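Local coordinates for nitroreductase family protein (Clostridium novyi, PDB 3G14), which is probably an oxidoreductase of the nitroreductase family, a family whose members typically use bound FMN to reduce their substrates, at residues B[168-173]-B[182-187]; B[44-49]-B[105-110]. All blocks are in the same frame, centred on the assembly; numbering follows the deposited sequence.

Contact 1: residues B[168-173]-B[182-187]; sequences DMDEYL and FMESNV
L173, the first residue of strand 173-175 in the nitroreductase alpha/beta sheet, meets F182 in the loop that follows that strand, where a type I beta turn from F182 to S185 begins; the chain after the strand thus folds back on its first residue. F182 N donates to L173 O over 3.0 Å, almost straight at 174° but tilted from the carbonyl plane. Beside it the two side chains run side by side in the same direction, L173 CG lying 3.6 Å from F182 CB. F182 holds CG anti to its backbone N (chi1 179°), which carries the ring past L173 CD2, met obliquely, toward L27 of helix 24-35.

A second apolar patch is formed by two selenomethionines crossing at about a right angle: M183 SE presses against M169 CG at 3.4 Å, and M169 continues to L28 and I31 of the same helix. Beside the direct bond, a water accepts from M183 N and lies in donating range of L173 O, at 2.7 Å, and of D170 OD1, though acceptors outnumber its protons; OD1 is also bonded to S181 OG.

On the more exposed side two acids meet. D170 OD2 and E184 OE2 approach to 2.6 Å with their carboxylate planes 49° apart, so close that one of the acids probably carries a proton. Behind these groups, the 3-10 turn 169-171 sets D170 and the beta turn sets E184. The former begins with an Asx turn in which D170 N reaches D168 OD1, 3.1 Å away, from above the carboxylate plane.

Contact 2: residues B[44-49]-B[105-110]; sequences TPYKFI and AIAMEH
The methyl group of A107 is the point on which two aromatic rings of strand 46-51 converge, in a sheet-against-helix packing of the nitroreductase alpha/beta fold. The strand and helix 99-117 run roughly the same way, at 37° to each other, with axes 10.0 Å apart. Such a separation is bridged by side chains alone, and the small A107 lets both rings approach.

The tight part is at Y46. Its CZ lies 3.4 Å from A107 CB, and the hydroxyl oxygen OH is equally near the methyl, which comes at the ring obliquely. The ring is directed there by a chi1 of 46°, with CG between the backbone N and the carbonyl carbon, and T44 CG2 rests 3.5 Å above one face, offset toward the rim. Helix residue T104 also touches Y46.

Toward F48 the fit relaxes. Its CZ stands 4.0 Å from A107 CB, which lies at the ring edge in plane, and the selenium of M108 comes obliquely no nearer than 4.5 Å from CE1. This looser side does not open to solvent: I82 and A84 of strand 80-86, L173 of strand 173-175 and I111 of the helix all adjoin F48, while M108 extends to A84 and W124.

Polar groups sit on the side of the helix turned to the second subunit, where E109 OE2 bonds to H110 NE2 of that subunit and the reverse pair does the same. Within its own chain, H110 uses its other ring nitrogen, ND1, to bond M33 O.

Overall arrangement
Segment 168-173 of contact 1 leads into strand 173-175, which runs beside strand 46-51 of contact 2: F48 and Y172 are joined by a probable backbone hydrogen bond, Y172 O to F48 N at 2.9 Å, and the Y172 ring reaches T44. The centres of the contacts are about 15 Å apart. Contact 2 is core, wholly buried, coupling the central sheet to the helix that also forms part of the dimer interface. Contact 1 is peripheral and partly buried, touched by no other subunit, and packs against helix 24-35. The pairs of contact 2 are apolar, while contact 1 adds a bridging water and, at the surface, two acids to its buried apolar pair.

Contact 1: residues B[168-173]-B[182-187]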
ATOM      1  N   ASP B 168       9.244  10.607  14.748  1.00 28.77           N
ATOM      2  CA  ASP B 168       8.559  11.852  15.073  1.00 31.36           C
ATOM      3  C   ASP B 168       7.878  12.344  13.807  1.00 27.89           C
ATOM      4  O   ASP B 168       8.583  12.777  12.899  1.00 29.59           O
ATOM      5  CB  ASP B 168       9.535  12.916  15.573  1.00 31.84           C
ATOM      6  CG  ASP B 168       8.836  14.219  15.928  1.00 39.51           C
ATOM      7  OD1 ASP B 168       7.567  14.280  15.877  1.00 40.82           O
ATOM      8  OD2 ASP B 168       9.559  15.176  16.272  1.00 51.45           O
HETATM    9  N   MSE B 169       6.541  12.298  13.750  1.00 26.72           N
HETATM   10  CA  MSE B 169       5.812  12.677  12.517  1.00 28.73           C
HETATM   11  C   MSE B 169       6.144  14.105  12.098  1.00 26.39           C
HETATM   12  O   MSE B 169       6.026  14.430  10.932  1.00 22.90           O
HETATM   13  CB  MSE B 169       4.280  12.522  12.626  1.00 28.13           C
HETATM   14  CG  MSE B 169       3.515  13.742  13.161  1.00 34.53           C
HETATM   15 SE   MSE B 169       1.558  13.467  13.197  0.75 29.40          SE
HETATM   16  CE  MSE B 169       1.739  11.603  13.097  1.00 24.27           C
ATOM     17  N   ASP B 170       6.575  14.945  13.045  1.00 25.07           N
ATOM     18  CA  ASP B 170       6.935  16.314  12.695  1.00 24.83           C
ATOM     19  C   ASP B 170       8.028  16.370  11.626  1.00 22.67           C
ATOM     20  O   ASP B 170       7.981  17.249  10.766  1.00 23.11           O
ATOM     21  CB  ASP B 170       7.313  17.117  13.950  1.00 24.23           C
ATOM     22  CG  ASP B 170       7.697  18.536  13.632  1.00 28.63           C
ATOM     23  OD1 ASP B 170       6.879  19.286  13.060  1.00 23.42           O
ATOM     24  OD2 ASP B 170       8.837  18.894  13.962  1.00 36.18           O
ATOM     25  N   GLU B 171       8.957  15.407  11.630  1.00 22.60           N
ATOM     26  CA  GLU B 171      10.005  15.312  10.579  1.00 23.35           C
ATOM     27  C   GLU B 171       9.469  14.876   9.192  1.00 21.08           C
ATOM     28  O   GLU B 171      10.205  14.889   8.206  1.00 23.44           O
ATOM     29  CB  GLU B 171      11.066  14.280  10.976  1.00 22.10           C
ATOM     30  N   TYR B 172       8.212  14.467   9.132  1.00 19.71           N
ATOM     31  CA  TYR B 172       7.677  13.797   7.935  1.00 18.26           C
ATOM     32  C   TYR B 172       6.409  14.447   7.395  1.00 17.26           C
ATOM     33  O   TYR B 172       5.804  13.907   6.487  1.00 16.44           O
ATOM     34  CB  TYR B 172       7.410  12.319   8.222  1.00 15.74           C
ATOM     35  CG  TYR B 172       8.642  11.534   8.590  1.00 20.08           C
ATOM     36  CD1 TYR B 172       9.440  10.947   7.611  1.00 25.00           C
ATOM     37  CD2 TYR B 172       9.012  11.373   9.933  1.00 26.19           C
ATOM     38  CE1 TYR B 172      10.591  10.218   7.954  1.00 26.40           C
ATOM     39  CE2 TYR B 172      10.154  10.633  10.288  1.00 25.53           C
ATOM     40  CZ  TYR B 172      10.944  10.079   9.284  1.00 25.27           C
ATOM     41  OH  TYR B 172      12.070   9.370   9.622  1.00 27.21           O
ATOM     42  N   LEU B 173       6.040  15.603   7.950  1.00 17.88           N
ATOM     43  CA  LEU B 173       4.793  16.295   7.623  1.00 16.72           C
ATOM     44  C   LEU B 173       5.017  17.801   7.468  1.00 18.64           C
ATOM     45  O   LEU B 173       5.424  18.506   8.413  1.00 17.55           O
ATOM     46  CB  LEU B 173       3.777  16.060   8.705  1.00 16.56           C
ATOM     47  CG  LEU B 173       2.341  16.515   8.441  1.00 17.17           C
ATOM     48  CD1 LEU B 173       1.700  15.678   7.373  1.00 14.35           C
ATOM     49  CD2 LEU B 173       1.643  16.365   9.816  1.00 15.23           C
ATOM     50  N   PHE B 182       4.496  21.197   9.408  1.00 19.62           N
ATOM     51  CA  PHE B 182       3.062  21.327   9.660  1.00 19.13           C
ATOM     52  C   PHE B 182       2.847  21.627  11.155  1.00 20.56           C
ATOM     53  O   PHE B 182       2.135  22.569  11.533  1.00 22.06           O
ATOM     54  CB  PHE B 182       2.297  20.042   9.306  1.00 19.97           C
ATOM     55  CG  PHE B 182       0.826  20.131   9.587  1.00 21.56           C
ATOM     56  CD1 PHE B 182      -0.053  20.645   8.631  1.00 26.63           C
ATOM     57  CD2 PHE B 182       0.312  19.745  10.828  1.00 21.03           C
ATOM     58  CE1 PHE B 182      -1.414  20.746   8.895  1.00 23.05           C
ATOM     59  CE2 PHE B 182      -1.057  19.848  11.104  1.00 23.79           C
ATOM     60  CZ  PHE B 182      -1.918  20.354  10.144  1.00 22.33           C
HETATM   61  N   MSE B 183       3.428  20.793  11.997  1.00 21.36           N
HETATM   62  CA  MSE B 183       3.063  20.846  13.417  1.00 24.46           C
HETATM   63  C   MSE B 183       3.638  22.045  14.141  1.00 26.63           C
HETATM   64  O   MSE B 183       3.086  22.448  15.154  1.00 29.15           O
HETATM   65  CB  MSE B 183       3.435  19.569  14.146  1.00 22.14           C
HETATM   66  CG  MSE B 183       2.532  18.339  13.837  1.00 17.35           C
HETATM   67 SE   MSE B 183       3.489  16.872  14.521  0.75 29.58          SE
HETATM   68  CE  MSE B 183       3.047  17.195  16.411  1.00 32.33           C
ATOM     69  N   GLU B 184       4.726  22.613  13.641  1.00 28.61           N
ATOM     70  CA  GLU B 184       5.340  23.760  14.299  1.00 34.49           C
ATOM     71  C   GLU B 184       4.801  25.072  13.760  1.00 36.44           C
ATOM     72  O   GLU B 184       5.131  26.124  14.279  1.00 37.22           O
ATOM     73  CB  GLU B 184       6.851  23.738  14.115  1.00 33.13           C
ATOM     74  CG  GLU B 184       7.546  22.496  14.656  1.00 40.03           C
ATOM     75  CD  GLU B 184       9.012  22.477  14.271  1.00 38.94           C
ATOM     76  OE1 GLU B 184       9.656  23.537  14.401  1.00 53.32           O
ATOM     77  OE2 GLU B 184       9.520  21.426  13.826  1.00 47.08           O
ATOM     78  N   SER B 185       3.989  25.032  12.709  1.00 40.16           N
ATOM     79  CA  SER B 185       3.502  26.272  12.101  1.00 42.62           C
ATOM     80  C   SER B 185       2.145  26.704  12.665  1.00 45.01           C
ATOM     81  O   SER B 185       1.345  25.879  13.118  1.00 44.60           O
ATOM     82  CB  SER B 185       3.428  26.129  10.576  1.00 42.91           C
ATOM     83  OG  SER B 185       4.740  26.023  10.023  1.00 40.20           O
ATOM     84  N   ASN B 186       1.907  28.014  12.646  1.00 47.61           N
ATOM     85  CA  ASN B 186       0.571  28.559  12.849  1.00 48.99           C
ATOM     86  C   ASN B 186      -0.174  28.354  11.531  1.00 50.29           C
ATOM     87  O   ASN B 186      -0.246  29.270  10.699  1.00 50.84           O
ATOM     88  CB  ASN B 186       0.632  30.047  13.215  1.00 48.22           C
ATOM     89  N   VAL B 187      -0.701  27.142  11.342  1.00 51.14           N
ATOM     90  CA  VAL B 187      -1.266  26.713  10.051  1.00 51.25           C
ATOM     91  C   VAL B 187      -2.651  27.317   9.799  1.00 52.50           C
ATOM     92  O   VAL B 187      -2.783  28.323   9.094  1.00 53.66           O
ATOM     93  CB  VAL B 187      -1.346  25.155   9.944  1.00 50.60           C
ATOM     94  CG1 VAL B 187       0.029  24.522  10.187  1.00 45.69           C
ATOM     95  CG2 VAL B 187      -2.357  24.587  10.927  1.00 51.36           C
TER
HETATM   96  O   HOH W   1       5.249  18.686  11.128  1.00 21.03           O

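Contact 2: residues B[44-49]-B[105-110]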
ATOM      1  N   THR B  44      12.293   5.215   6.004  1.00 20.66           N
ATOM      2  CA  THR B  44      11.010   5.889   5.711  1.00 22.58           C
ATOM      3  C   THR B  44      11.323   6.844   4.619  1.00 19.66           C
ATOM      4  O   THR B  44      11.561   8.005   4.891  1.00 25.28           O
ATOM      5  CB  THR B  44      10.439   6.612   6.947  1.00 22.21           C
ATOM      6  OG1 THR B  44      10.199   5.659   7.990  1.00 28.49           O
ATOM      7  CG2 THR B  44       9.105   7.319   6.609  1.00 20.25           C
ATOM      8  N   PRO B  45      11.407   6.334   3.372  1.00 19.95           N
ATOM      9  CA  PRO B  45      11.906   7.168   2.265  1.00 19.24           C
ATOM     10  C   PRO B  45      10.921   8.233   1.716  1.00 20.05           C
ATOM     11  O   PRO B  45      11.141   8.748   0.631  1.00 25.57           O
ATOM     12  CB  PRO B  45      12.225   6.138   1.176  1.00 20.58           C
ATOM     13  CG  PRO B  45      11.315   5.018   1.414  1.00 20.27           C
ATOM     14  CD  PRO B  45      11.070   4.962   2.913  1.00 21.10           C
ATOM     15  N   TYR B  46       9.870   8.539   2.451  1.00 18.57           N
ATOM     16  CA  TYR B  46       8.821   9.475   1.998  1.00 17.71           C
ATOM     17  C   TYR B  46       8.488  10.461   3.120  1.00 16.41           C
ATOM     18  O   TYR B  46       8.816  10.244   4.285  1.00 15.13           O
ATOM     19  CB  TYR B  46       7.555   8.713   1.572  1.00 16.36           C
ATOM     20  CG  TYR B  46       7.158   7.644   2.564  1.00 15.97           C
ATOM     21  CD1 TYR B  46       6.488   7.977   3.742  1.00 17.71           C
ATOM     22  CD2 TYR B  46       7.516   6.310   2.366  1.00 16.49           C
ATOM     23  CE1 TYR B  46       6.169   6.992   4.668  1.00 20.78           C
ATOM     24  CE2 TYR B  46       7.231   5.344   3.304  1.00 17.95           C
ATOM     25  CZ  TYR B  46       6.554   5.693   4.458  1.00 14.96           C
ATOM     26  OH  TYR B  46       6.231   4.717   5.388  1.00 18.49           O
ATOM     27  N   LYS B  47       7.901  11.581   2.705  1.00 18.07           N
ATOM     28  CA  LYS B  47       7.247  12.549   3.564  1.00 16.51           C
ATOM     29  C   LYS B  47       5.973  13.014   2.874  1.00 16.28           C
ATOM     30  O   LYS B  47       5.787  12.756   1.666  1.00 15.73           O
ATOM     31  CB  LYS B  47       8.184  13.739   3.834  1.00 17.08           C
ATOM     32  CG  LYS B  47       9.521  13.376   4.517  1.00 14.51           C
ATOM     33  CD  LYS B  47      10.414  14.611   4.775  1.00 17.03           C
ATOM     34  CE  LYS B  47      11.566  14.281   5.727  1.00 28.27           C
ATOM     35  NZ  LYS B  47      12.481  13.262   5.238  1.00 29.24           N
ATOM     36  N   PHE B  48       5.106  13.677   3.648  1.00 14.75           N
ATOM     37  CA  PHE B  48       3.785  14.143   3.206  1.00 17.11           C
ATOM     38  C   PHE B  48       3.738  15.653   3.293  1.00 15.89           C
ATOM     39  O   PHE B  48       4.166  16.245   4.312  1.00 19.05           O
ATOM     40  CB  PHE B  48       2.681  13.512   4.090  1.00 14.51           C
ATOM     41  CG  PHE B  48       2.697  12.034   4.011  1.00 13.34           C
ATOM     42  CD1 PHE B  48       2.182  11.391   2.874  1.00 19.71           C
ATOM     43  CD2 PHE B  48       3.278  11.267   5.026  1.00 20.24           C
ATOM     44  CE1 PHE B  48       2.245  10.010   2.728  1.00 18.20           C
ATOM     45  CE2 PHE B  48       3.328   9.858   4.897  1.00 24.08           C
ATOM     46  CZ  PHE B  48       2.806   9.236   3.752  1.00 20.70           C
ATOM     47  N   ILE B  49       3.221  16.274   2.239  1.00 14.81           N
ATOM     48  CA  ILE B  49       2.894  17.710   2.288  1.00 14.78           C
ATOM     49  C   ILE B  49       1.373  17.818   2.351  1.00 16.17           C
ATOM     50  O   ILE B  49       0.652  17.271   1.482  1.00 15.94           O
ATOM     51  CB  ILE B  49       3.402  18.470   1.066  1.00 14.52           C
ATOM     52  CG1 ILE B  49       4.886  18.181   0.817  1.00 12.35           C
ATOM     53  CG2 ILE B  49       3.098  19.979   1.178  1.00 14.54           C
ATOM     54  CD1 ILE B  49       5.397  18.770  -0.559  1.00 15.99           C
ATOM     55  N   ALA B 105       3.595   3.564  -1.468  1.00 14.23           N
ATOM     56  CA  ALA B 105       2.203   3.093  -1.739  1.00 16.09           C
ATOM     57  C   ALA B 105       1.533   2.540  -0.463  1.00 15.18           C
ATOM     58  O   ALA B 105       0.341   2.833  -0.159  1.00 15.58           O
ATOM     59  CB  ALA B 105       2.146   2.011  -2.886  1.00 15.83           C
ATOM     60  N   ILE B 106       2.301   1.759   0.270  1.00 12.88           N
ATOM     61  CA  ILE B 106       1.862   1.152   1.552  1.00 12.77           C
ATOM     62  C   ILE B 106       1.398   2.270   2.459  1.00 13.67           C
ATOM     63  O   ILE B 106       0.279   2.255   2.980  1.00 14.88           O
ATOM     64  CB  ILE B 106       3.005   0.320   2.240  1.00 15.91           C
ATOM     65  CG1 ILE B 106       3.376  -0.942   1.448  1.00 14.55           C
ATOM     66  CG2 ILE B 106       2.591  -0.154   3.664  1.00 14.53           C
ATOM     67  CD1 ILE B 106       4.637  -1.687   1.982  1.00 14.24           C
ATOM     68  N   ALA B 107       2.258   3.280   2.662  1.00 14.23           N
ATOM     69  CA  ALA B 107       1.960   4.368   3.607  1.00 15.29           C
ATOM     70  C   ALA B 107       0.786   5.218   3.150  1.00 15.49           C
ATOM     71  O   ALA B 107      -0.077   5.597   3.963  1.00 15.17           O
ATOM     72  CB  ALA B 107       3.235   5.262   3.870  1.00 12.66           C
HETATM   73  N   MSE B 108       0.739   5.520   1.855  1.00 17.60           N
HETATM   74  CA  MSE B 108      -0.397   6.240   1.299  1.00 18.54           C
HETATM   75  C   MSE B 108      -1.721   5.455   1.446  1.00 17.50           C
HETATM   76  O   MSE B 108      -2.766   6.068   1.650  1.00 17.44           O
HETATM   77  CB  MSE B 108      -0.140   6.593  -0.185  1.00 16.93           C
HETATM   78  CG  MSE B 108      -1.187   7.506  -0.758  1.00 19.95           C
HETATM   79 SE   MSE B 108      -1.407   9.256   0.221  0.75 15.11          SE
HETATM   80  CE  MSE B 108      -0.994  10.274  -1.452  1.00 18.71           C
ATOM     81  N   GLU B 109      -1.702   4.122   1.379  1.00 16.95           N
ATOM     82  CA  GLU B 109      -2.955   3.371   1.606  1.00 14.69           C
ATOM     83  C   GLU B 109      -3.365   3.457   3.096  1.00 13.60           C
ATOM     84  O   GLU B 109      -4.574   3.389   3.413  1.00 14.94           O
ATOM     85  CB  GLU B 109      -2.855   1.919   1.119  1.00 16.32           C
ATOM     86  CG  GLU B 109      -4.171   1.127   1.159  1.00 13.06           C
ATOM     87  CD  GLU B 109      -5.279   1.710   0.286  1.00 13.13           C
ATOM     88  OE1 GLU B 109      -5.019   2.770  -0.369  1.00 18.98           O
ATOM     89  OE2 GLU B 109      -6.387   1.121   0.277  1.00 14.67           O
ATOM     90  N   HIS B 110      -2.391   3.583   4.010  1.00 15.20           N
ATOM     91  CA  HIS B 110      -2.708   3.853   5.415  1.00 15.08           C
ATOM     92  C   HIS B 110      -3.405   5.227   5.557  1.00 14.76           C
ATOM     93  O   HIS B 110      -4.368   5.364   6.328  1.00 14.18           O
ATOM     94  CB  HIS B 110      -1.451   3.741   6.332  1.00 12.91           C
ATOM     95  CG  HIS B 110      -1.036   2.329   6.634  1.00 11.92           C
ATOM     96  ND1 HIS B 110      -0.545   1.938   7.870  1.00 14.65           N
ATOM     97  CD2 HIS B 110      -0.965   1.233   5.841  1.00 14.75           C
ATOM     98  CE1 HIS B 110      -0.254   0.643   7.829  1.00 15.95           C
ATOM     99  NE2 HIS B 110      -0.485   0.198   6.611  1.00 13.34           N
TER